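Local coordinates for rhizobiales Sp. Pch2 (Marine metagenome, PDB 6PB3), which is a TRIP13/Pch2-like AAA+ ATPase that probably uses ATP to remodel HORMA domain proteins that regulate a bacterial cGAS-like enzyme in defence against phage, at residues L52-W55 / A56-H60; K87-L90 / A91-I94; A182-R185 / G186-L190. All blocks are in the same frame, centred on the assembly; numbering follows the deposited sequence.

Contact 1 (L52-W55 / A56-H60); sequences LSAW and AKKHH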
ATOM      1  N   LEU A  52     -13.652 -42.978 -13.725  1.00 75.58           N
ATOM      2  CA  LEU A  52     -12.259 -42.624 -13.993  1.00 65.70           C
ATOM      3  C   LEU A  52     -11.356 -43.847 -13.887  1.00 73.18           C
ATOM      4  O   LEU A  52     -10.456 -44.038 -14.715  1.00 77.17           O
ATOM      5  CB  LEU A  52     -11.783 -41.536 -13.028  1.00 63.10           C
ATOM      6  CG  LEU A  52     -10.354 -41.024 -13.248  1.00 72.12           C
ATOM      7  CD1 LEU A  52     -10.232 -40.377 -14.630  1.00 71.15           C
ATOM      8  CD2 LEU A  52      -9.958 -40.028 -12.164  1.00 70.37           C
ATOM      9  N   SER A  53     -11.580 -44.685 -12.872  1.00 79.41           N
ATOM     10  CA  SER A  53     -10.808 -45.918 -12.753  1.00 80.71           C
ATOM     11  C   SER A  53     -10.989 -46.796 -13.981  1.00 74.26           C
ATOM     12  O   SER A  53     -10.016 -47.351 -14.505  1.00 87.32           O
ATOM     13  CB  SER A  53     -11.217 -46.682 -11.498  1.00 74.45           C
ATOM     14  OG  SER A  53     -11.259 -45.821 -10.380  1.00 93.55           O
ATOM     15  N   ALA A  54     -12.226 -46.930 -14.459  1.00 79.91           N
ATOM     16  CA  ALA A  54     -12.465 -47.771 -15.628  1.00 89.82           C
ATOM     17  C   ALA A  54     -11.778 -47.200 -16.857  1.00 73.62           C
ATOM     18  O   ALA A  54     -11.138 -47.936 -17.611  1.00 84.04           O
ATOM     19  CB  ALA A  54     -13.962 -47.930 -15.870  1.00 90.27           C
ATOM     20  N   TRP A  55     -11.870 -45.879 -17.056  1.00 86.45           N
ATOM     21  CA  TRP A  55     -11.151 -45.256 -18.165  1.00 78.84           C
ATOM     22  C   TRP A  55      -9.657 -45.534 -18.084  1.00 72.10           C
ATOM     23  O   TRP A  55      -9.028 -45.862 -19.095  1.00 77.52           O
ATOM     24  CB  TRP A  55     -11.400 -43.749 -18.198  1.00 80.65           C
ATOM     25  CG  TRP A  55     -10.416 -43.046 -19.092  1.00 90.24           C
ATOM     26  CD1 TRP A  55     -10.519 -42.862 -20.438  1.00 95.65           C
ATOM     27  CD2 TRP A  55      -9.163 -42.464 -18.703  1.00 89.28           C
ATOM     28  NE1 TRP A  55      -9.417 -42.192 -20.912  1.00 95.19           N
ATOM     29  CE2 TRP A  55      -8.569 -41.936 -19.868  1.00 88.82           C
ATOM     30  CE3 TRP A  55      -8.490 -42.332 -17.484  1.00 85.13           C
ATOM     31  CZ2 TRP A  55      -7.334 -41.286 -19.851  1.00 80.77           C
ATOM     32  CZ3 TRP A  55      -7.255 -41.689 -17.470  1.00 80.97           C
ATOM     33  CH2 TRP A  55      -6.694 -41.176 -18.647  1.00 68.56           C
ATOM     34  N   ALA A  56      -9.076 -45.419 -16.884  1.00 83.10           N
ATOM     35  CA  ALA A  56      -7.645 -45.666 -16.719  1.00 69.95           C
ATOM     36  C   ALA A  56      -7.275 -47.087 -17.110  1.00 75.91           C
ATOM     37  O   ALA A  56      -6.272 -47.304 -17.799  1.00 92.24           O
ATOM     38  CB  ALA A  56      -7.218 -45.392 -15.278  1.00 74.95           C
ATOM     39  N   LYS A  57      -8.067 -48.071 -16.682  1.00 89.67           N
ATOM     40  CA  LYS A  57      -7.728 -49.454 -17.008  1.00 90.45           C
ATOM     41  C   LYS A  57      -7.801 -49.703 -18.508  1.00 90.26           C
ATOM     42  O   LYS A  57      -6.887 -50.302 -19.085  1.00 94.21           O
ATOM     43  CB  LYS A  57      -8.639 -50.425 -16.257  1.00 98.16           C
ATOM     44  CG  LYS A  57      -8.277 -51.883 -16.498  1.00123.76           C
ATOM     45  CD  LYS A  57      -8.725 -52.801 -15.369  1.00142.09           C
ATOM     46  CE  LYS A  57     -10.214 -53.107 -15.426  1.00148.82           C
ATOM     47  NZ  LYS A  57     -10.568 -54.287 -14.572  1.00146.54           N
ATOM     48  N   LYS A  58      -8.861 -49.230 -19.167  1.00100.31           N
ATOM     49  CA  LYS A  58      -9.001 -49.500 -20.595  1.00109.83           C
ATOM     50  C   LYS A  58      -7.885 -48.846 -21.399  1.00107.44           C
ATOM     51  O   LYS A  58      -7.380 -49.436 -22.358  1.00101.11           O
ATOM     52  CB  LYS A  58     -10.358 -49.020 -21.104  1.00111.40           C
ATOM     53  CG  LYS A  58     -11.548 -49.599 -20.370  1.00115.29           C
ATOM     54  CD  LYS A  58     -12.840 -49.029 -20.930  1.00120.82           C
ATOM     55  CE  LYS A  58     -14.025 -49.377 -20.050  1.00124.30           C
ATOM     56  NZ  LYS A  58     -15.271 -48.695 -20.510  1.00131.39           N
ATOM     57  N   HIS A  59      -7.478 -47.631 -21.025  1.00104.42           N
ATOM     58  CA  HIS A  59      -6.533 -46.891 -21.852  1.00 92.26           C
ATOM     59  C   HIS A  59      -5.097 -46.930 -21.343  1.00 91.10           C
ATOM     60  O   HIS A  59      -4.171 -46.933 -22.161  1.00 95.76           O
ATOM     61  CB  HIS A  59      -6.980 -45.432 -21.998  1.00 91.17           C
ATOM     62  CG  HIS A  59      -8.171 -45.246 -22.893  1.00 96.63           C
ATOM     63  ND1 HIS A  59      -9.468 -45.405 -22.451  1.00 93.77           N
ATOM     64  CD2 HIS A  59      -8.260 -44.907 -24.202  1.00 85.68           C
ATOM     65  CE1 HIS A  59     -10.304 -45.171 -23.447  1.00 92.24           C
ATOM     66  NE2 HIS A  59      -9.597 -44.868 -24.521  1.00 95.77           N
ATOM     67  N   HIS A  60      -4.875 -46.956 -20.029  1.00 89.22           N
ATOM     68  CA  HIS A  60      -3.524 -46.947 -19.459  1.00 89.72           C
ATOM     69  C   HIS A  60      -3.465 -47.864 -18.246  1.00 92.29           C
ATOM     70  O   HIS A  60      -3.305 -47.408 -17.110  1.00 92.60           O
ATOM     71  CB  HIS A  60      -3.107 -45.524 -19.077  1.00 91.23           C
ATOM     72  CG  HIS A  60      -3.142 -44.554 -20.217  1.00 80.53           C
ATOM     73  ND1 HIS A  60      -4.058 -43.525 -20.290  1.00 81.12           N
ATOM     74  CD2 HIS A  60      -2.381 -44.460 -21.333  1.00 79.40           C
ATOM     75  CE1 HIS A  60      -3.857 -42.837 -21.399  1.00 72.88           C
ATOM     76  NE2 HIS A  60      -2.847 -43.386 -22.051  1.00 83.84           N
TER

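Contact 2 (K87-L90 / A91-I94); sequences KTEL and AETI. With SO4 (sulfate ion), chain B.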
ATOM      1  N   LYS A  87     -18.537 -17.141 -14.374  1.00 51.84           N
ATOM      2  CA  LYS A  87     -18.267 -18.213 -13.414  1.00 55.58           C
ATOM      3  C   LYS A  87     -19.545 -18.677 -12.732  1.00 50.26           C
ATOM      4  O   LYS A  87     -19.825 -19.881 -12.657  1.00 50.71           O
ATOM      5  CB  LYS A  87     -17.261 -17.733 -12.359  1.00 59.87           C
ATOM      6  CG  LYS A  87     -15.884 -17.362 -12.888  1.00 57.77           C
ATOM      7  CD  LYS A  87     -14.940 -17.008 -11.739  1.00 56.50           C
ATOM      8  CE  LYS A  87     -15.057 -15.529 -11.321  1.00 73.75           C
ATOM      9  NZ  LYS A  87     -16.234 -15.220 -10.477  1.00 92.20           N
ATOM     10  N   THR A  88     -20.309 -17.727 -12.187  1.00 52.32           N
ATOM     11  CA  THR A  88     -21.543 -18.059 -11.483  1.00 57.48           C
ATOM     12  C   THR A  88     -22.549 -18.694 -12.429  1.00 57.99           C
ATOM     13  O   THR A  88     -23.173 -19.715 -12.108  1.00 50.91           O
ATOM     14  CB  THR A  88     -22.126 -16.788 -10.856  1.00 65.99           C
ATOM     15  OG1 THR A  88     -21.110 -16.136 -10.083  1.00 67.68           O
ATOM     16  CG2 THR A  88     -23.330 -17.113  -9.973  1.00 73.63           C
ATOM     17  N   GLU A  89     -22.729 -18.088 -13.604  1.00 52.02           N
ATOM     18  CA  GLU A  89     -23.669 -18.626 -14.573  1.00 53.67           C
ATOM     19  C   GLU A  89     -23.250 -20.023 -15.004  1.00 63.34           C
ATOM     20  O   GLU A  89     -24.096 -20.903 -15.195  1.00 61.05           O
ATOM     21  CB  GLU A  89     -23.776 -17.682 -15.771  1.00 58.60           C
ATOM     22  CG  GLU A  89     -24.690 -18.173 -16.877  1.00 64.79           C
ATOM     23  CD  GLU A  89     -26.144 -17.826 -16.637  1.00 74.06           C
ATOM     24  OE1 GLU A  89     -26.497 -17.468 -15.490  1.00 73.70           O
ATOM     25  OE2 GLU A  89     -26.932 -17.909 -17.605  1.00 66.12           O
ATOM     26  N   LEU A  90     -21.943 -20.259 -15.122  1.00 51.17           N
ATOM     27  CA  LEU A  90     -21.478 -21.611 -15.424  1.00 53.22           C
ATOM     28  C   LEU A  90     -21.784 -22.567 -14.275  1.00 45.60           C
ATOM     29  O   LEU A  90     -22.300 -23.670 -14.491  1.00 49.28           O
ATOM     30  CB  LEU A  90     -19.980 -21.589 -15.728  1.00 51.55           C
ATOM     31  CG  LEU A  90     -19.357 -22.945 -16.048  1.00 57.34           C
ATOM     32  CD1 LEU A  90     -19.976 -23.522 -17.335  1.00 50.41           C
ATOM     33  CD2 LEU A  90     -17.863 -22.822 -16.193  1.00 53.65           C
ATOM     34  N   ALA A  91     -21.498 -22.154 -13.038  1.00 51.40           N
ATOM     35  CA  ALA A  91     -21.718 -23.050 -11.911  1.00 52.03           C
ATOM     36  C   ALA A  91     -23.193 -23.371 -11.727  1.00 54.96           C
ATOM     37  O   ALA A  91     -23.530 -24.467 -11.268  1.00 49.74           O
ATOM     38  CB  ALA A  91     -21.136 -22.436 -10.633  1.00 53.46           C
ATOM     39  N   GLU A  92     -24.080 -22.427 -12.048  1.00 51.14           N
ATOM     40  CA  GLU A  92     -25.511 -22.634 -11.863  1.00 50.75           C
ATOM     41  C   GLU A  92     -26.139 -23.477 -12.953  1.00 58.88           C
ATOM     42  O   GLU A  92     -27.287 -23.899 -12.796  1.00 61.29           O
ATOM     43  CB  GLU A  92     -26.245 -21.296 -11.814  1.00 51.46           C
ATOM     44  CG  GLU A  92     -25.974 -20.467 -10.567  1.00 55.75           C
ATOM     45  CD  GLU A  92     -26.742 -19.156 -10.609  1.00 68.53           C
ATOM     46  OE1 GLU A  92     -27.245 -18.805 -11.698  1.00 65.54           O
ATOM     47  OE2 GLU A  92     -26.846 -18.477  -9.564  1.00 69.33           O
ATOM     48  N   THR A  93     -25.445 -23.709 -14.063  1.00 52.13           N
ATOM     49  CA  THR A  93     -26.039 -24.463 -15.157  1.00 61.29           C
ATOM     50  C   THR A  93     -25.286 -25.733 -15.527  1.00 52.82           C
ATOM     51  O   THR A  93     -25.872 -26.598 -16.190  1.00 54.30           O
ATOM     52  CB  THR A  93     -26.163 -23.578 -16.406  1.00 54.65           C
ATOM     53  OG1 THR A  93     -24.871 -23.069 -16.770  1.00 50.12           O
ATOM     54  CG2 THR A  93     -27.102 -22.420 -16.124  1.00 59.76           C
ATOM     55  N   ILE A  94     -24.029 -25.877 -15.098  1.00 52.80           N
ATOM     56  CA  ILE A  94     -23.171 -26.979 -15.525  1.00 54.92           C
ATOM     57  C   ILE A  94     -23.736 -28.335 -15.136  1.00 54.45           C
ATOM     58  O   ILE A  94     -23.378 -29.351 -15.747  1.00 50.31           O
ATOM     59  CB  ILE A  94     -21.753 -26.780 -14.942  1.00 48.59           C
ATOM     60  CG1 ILE A  94     -20.724 -27.635 -15.680  1.00 43.40           C
ATOM     61  CG2 ILE A  94     -21.731 -27.059 -13.435  1.00 46.18           C
ATOM     62  CD1 ILE A  94     -20.737 -27.404 -17.185  1.00 49.52           C
TER
HETATM   63  S   SO4 B 401     -18.790 -13.992 -12.716  1.00 53.42           S
HETATM   64  O1  SO4 B 401     -18.534 -12.818 -11.877  1.00 56.76           O
HETATM   65  O2  SO4 B 401     -19.475 -14.973 -11.881  1.00 56.76           O
HETATM   66  O3  SO4 B 401     -19.672 -13.612 -13.843  1.00 57.44           O
HETATM   67  O4  SO4 B 401     -17.545 -14.487 -13.298  1.00 49.14           O

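Contact 3 (A182-R185 / G186-L190); sequences AFIR and GIDRL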
ATOM      1  N   ALA A 182     -16.341 -24.836   9.866  1.00 91.43           N
ATOM      2  CA  ALA A 182     -17.554 -25.563   9.497  1.00 77.09           C
ATOM      3  C   ALA A 182     -17.500 -26.030   8.048  1.00 64.58           C
ATOM      4  O   ALA A 182     -17.975 -27.122   7.718  1.00 69.41           O
ATOM      5  CB  ALA A 182     -18.782 -24.685   9.729  1.00 70.75           C
ATOM      6  N   PHE A 183     -16.932 -25.207   7.169  1.00 75.06           N
ATOM      7  CA  PHE A 183     -16.847 -25.548   5.755  1.00 73.30           C
ATOM      8  C   PHE A 183     -15.854 -26.677   5.524  1.00 77.61           C
ATOM      9  O   PHE A 183     -16.135 -27.625   4.781  1.00 65.32           O
ATOM     10  CB  PHE A 183     -16.448 -24.301   4.975  1.00 73.00           C
ATOM     11  CG  PHE A 183     -16.533 -24.457   3.496  1.00 66.29           C
ATOM     12  CD1 PHE A 183     -17.761 -24.600   2.869  1.00 67.84           C
ATOM     13  CD2 PHE A 183     -15.385 -24.455   2.721  1.00 78.83           C
ATOM     14  CE1 PHE A 183     -17.844 -24.737   1.497  1.00 58.66           C
ATOM     15  CE2 PHE A 183     -15.456 -24.593   1.352  1.00 78.42           C
ATOM     16  CZ  PHE A 183     -16.689 -24.743   0.739  1.00 67.09           C
ATOM     17  N   ILE A 184     -14.689 -26.585   6.168  1.00 73.63           N
ATOM     18  CA  ILE A 184     -13.662 -27.621   6.072  1.00 71.73           C
ATOM     19  C   ILE A 184     -14.200 -28.954   6.567  1.00 61.06           C
ATOM     20  O   ILE A 184     -14.038 -29.994   5.917  1.00 64.05           O
ATOM     21  CB  ILE A 184     -12.426 -27.203   6.883  1.00 87.81           C
ATOM     22  CG1 ILE A 184     -11.655 -26.096   6.178  1.00 92.00           C
ATOM     23  CG2 ILE A 184     -11.556 -28.393   7.202  1.00 86.97           C
ATOM     24  CD1 ILE A 184     -10.825 -25.322   7.168  1.00 97.86           C
ATOM     25  N   ARG A 185     -14.805 -28.948   7.754  1.00 61.00           N
ATOM     26  CA  ARG A 185     -15.406 -30.166   8.283  1.00 70.03           C
ATOM     27  C   ARG A 185     -16.445 -30.729   7.322  1.00 72.24           C
ATOM     28  O   ARG A 185     -16.542 -31.949   7.148  1.00 63.94           O
ATOM     29  CB  ARG A 185     -16.020 -29.886   9.654  1.00 82.01           C
ATOM     30  CG  ARG A 185     -14.983 -29.539  10.714  1.00 92.73           C
ATOM     31  CD  ARG A 185     -15.614 -29.096  12.020  1.00 97.19           C
ATOM     32  NE  ARG A 185     -14.598 -28.663  12.975  1.00121.89           N
ATOM     33  CZ  ARG A 185     -14.849 -28.324  14.237  1.00137.12           C
ATOM     34  NH1 ARG A 185     -16.093 -28.366  14.702  1.00144.57           N
ATOM     35  NH2 ARG A 185     -13.857 -27.945  15.037  1.00130.89           N
ATOM     36  N   GLY A 186     -17.217 -29.858   6.668  1.00 66.60           N
ATOM     37  CA  GLY A 186     -18.217 -30.339   5.725  1.00 61.19           C
ATOM     38  C   GLY A 186     -17.590 -31.011   4.519  1.00 71.29           C
ATOM     39  O   GLY A 186     -18.021 -32.092   4.101  1.00 67.80           O
ATOM     40  N   ILE A 187     -16.563 -30.381   3.949  1.00 62.63           N
ATOM     41  CA  ILE A 187     -15.880 -30.937   2.784  1.00 60.20           C
ATOM     42  C   ILE A 187     -15.251 -32.283   3.117  1.00 69.67           C
ATOM     43  O   ILE A 187     -15.356 -33.245   2.350  1.00 66.45           O
ATOM     44  CB  ILE A 187     -14.812 -29.952   2.292  1.00 63.81           C
ATOM     45  CG1 ILE A 187     -15.472 -28.698   1.736  1.00 80.49           C
ATOM     46  CG2 ILE A 187     -13.897 -30.617   1.281  1.00 58.39           C
ATOM     47  CD1 ILE A 187     -14.466 -27.687   1.318  1.00 83.72           C
ATOM     48  N   ASP A 188     -14.542 -32.356   4.245  1.00 64.61           N
ATOM     49  CA  ASP A 188     -13.928 -33.615   4.654  1.00 66.62           C
ATOM     50  C   ASP A 188     -14.976 -34.704   4.818  1.00 72.05           C
ATOM     51  O   ASP A 188     -14.760 -35.856   4.425  1.00 74.26           O
ATOM     52  CB  ASP A 188     -13.164 -33.418   5.961  1.00 68.68           C
ATOM     53  CG  ASP A 188     -11.939 -32.577   5.786  1.00 71.21           C
ATOM     54  OD1 ASP A 188     -11.578 -32.302   4.624  1.00 80.28           O
ATOM     55  OD2 ASP A 188     -11.338 -32.187   6.804  1.00 75.91           O
ATOM     56  N   ARG A 189     -16.122 -34.348   5.396  1.00 61.10           N
ATOM     57  CA  ARG A 189     -17.182 -35.322   5.617  1.00 67.57           C
ATOM     58  C   ARG A 189     -17.706 -35.869   4.291  1.00 76.30           C
ATOM     59  O   ARG A 189     -17.958 -37.074   4.163  1.00 72.05           O
ATOM     60  CB  ARG A 189     -18.289 -34.661   6.435  1.00 67.99           C
ATOM     61  CG  ARG A 189     -19.330 -35.579   7.003  1.00 89.88           C
ATOM     62  CD  ARG A 189     -20.226 -34.767   7.914  1.00 93.23           C
ATOM     63  NE  ARG A 189     -21.514 -35.401   8.158  1.00 90.12           N
ATOM     64  CZ  ARG A 189     -22.582 -34.752   8.606  1.00 79.89           C
ATOM     65  NH1 ARG A 189     -22.517 -33.447   8.852  1.00 68.89           N
ATOM     66  NH2 ARG A 189     -23.720 -35.403   8.793  1.00 93.44           N
ATOM     67  N   LEU A 190     -17.854 -35.003   3.284  1.00 59.37           N
ATOM     68  CA  LEU A 190     -18.256 -35.472   1.962  1.00 64.69           C
ATOM     69  C   LEU A 190     -17.176 -36.355   1.347  1.00 75.61           C
ATOM     70  O   LEU A 190     -17.481 -37.311   0.621  1.00 81.08           O
ATOM     71  CB  LEU A 190     -18.553 -34.286   1.041  1.00 58.23           C
ATOM     72  CG  LEU A 190     -19.760 -33.406   1.374  1.00 67.92           C
ATOM     73  CD1 LEU A 190     -20.002 -32.358   0.282  1.00 60.07           C
ATOM     74  CD2 LEU A 190     -20.994 -34.254   1.583  1.00 72.94           C
TER

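Contact 1 (L52-W55 / A56-H60)
Trp55 and His59, one helical turn apart, meet ring to ring: CD1 of Trp55 comes within 3.4 Å of ND1 of His59. The planes are nearly parallel, 26° apart, but slid so far along each other that they barely overlap; NE1 of the indole lies over the rim of the imidazole face, and CB of His59 reaches the rim of the indole face. His60 approaches the other end of the tryptophan. The edge of its ring is turned toward the face of the six-membered ring in an offset edge-to-face pair, with planes at 72° and ND1 of His60 3.9 Å from CH2 of Trp55. This ND1 is buried and has no polar partner. Ala56 touches the same ring, its CB 4.0 Å from CE3 of Trp55.

The indole reaches these partners because CG of Trp55 stands anti to the backbone N (chi1 166°), which sets the ring beside its own carbonyl carbon, toward the residues that follow. The carbonyl of Trp55 takes the amide of His59 at 3.0 Å between O and N, and ND1 of His59 adds a weak bond to that O, in the plane of the imidazole, which may help set the rotation of the ring.

Further out, NE1 of Trp55 donates to the carbonyl of Thr287 of a second subunit, whose Pro285 and Ile289 pack on Trp55 and His60 respectively. Leu66 and Val67 of the same chain also touch the indole. The whole is an aromatic cluster at the C-terminal end of helix 49-59, where His60 leaves helical geometry, built into a subunit interface of the six-chain assembly.

Contact 2 (K87-L90 / A91-I94)
Sulfate O2 is gripped twice by Thr88, by OG1 at 2.7 Å and by the backbone N at 2.9 Å from O2. This is consistent with a Walker A P-loop, with the sulfate, probably from the crystallisation liquor, resting where a nucleotide phosphate would be expected. Sulfate O4 receives the amide of Lys87 at 3.0 Å from N, and the lysine chain, bent at chi3 and chi4, curls back so that NZ adds a weak bond to the same oxygen. The amides of Gly84 and Gly86 complete the cradle, and Arg215 of a third subunit packs on Thr88.

One turn on, CG2 of Thr88 lies alongside the carboxylate of Glu92. The carboxylates of Glu89 and Glu92 come near each other, OE1 to OE1 4.1 Å; Arg25 forms a salt bridge with Glu89 and a weak, long ion pair with Glu92, which would ease the like charges. Leu90 and Ile94 touch through their CD1 methyls, 4.0 Å apart. O of Leu90 takes the amide of Ile94 nearly in line with its C=O, and that of Thr93 from above the carbonyl plane. OG1 of Thr93, placed between its backbone N and carbonyl carbon (chi1 57°), donates to the carbonyl O of Glu89 at 2.8 Å.

Contact 3 (A182-R185 / G186-L190)
With CG of Phe183 anti to the backbone N (chi1 -171°) and CG1 of Ile187 set beside its own N (chi1 -67°), the two side chains lean together one turn apart. CG1 of Ile187 stands over one face of the phenyl ring, 4.3 Å from its centroid and 16° off the normal, a CH-pi contact. The chain then runs on extended, bringing the terminal CD1 of Ile187 to 3.2 Å from CE2 of Phe183, a tight apolar approach.

On the next flank, Ile184 and Asp188 lie side by side, with CG2 of Ile184 3.8 Å from OD2 of Asp188. OD1 of Asp188 forms a salt bridge with NE of Arg216, which also packs on Ile184. The backbone follows the regular helical pattern: the amide of Asp188 meets the carbonyl O of Ile184 at 2.9 Å and almost straight, while Gly186 N donates to Ala182 O at 3.0 Å.

Arg189 reaches across to helix 124-141 and forms a salt bridge with Glu133, while Ala182 and Leu190 pack against that helix. Phe183 meets Phe132 and, with Leu190, rests on strand 197-203, so that helix 179-192 is bound to the central sheet of the AAA+ ATPase domain and to its neighbouring helix.

In the fold
From the N terminus, the three contacts follow in series; none encloses or crosses another, and each joins successive turns of one helix, so none closes a long loop. Contact 1 comes first, at the end of helix 49-59, its centre about 26 Å from the centre of the chain and against a second subunit. Contact 2, near the chain's centre, spans helix 87-93, which follows strand 76-81 and its phosphate-binding loop, and ties it to helices 20-28 and 33-47. Contact 3 lies on helix 179-192, beside helix 124-141 and strand 197-203, the strand next to 76-81 in the sheet. Contacts 2 and 3 stay about 12 Å apart between nearest atoms.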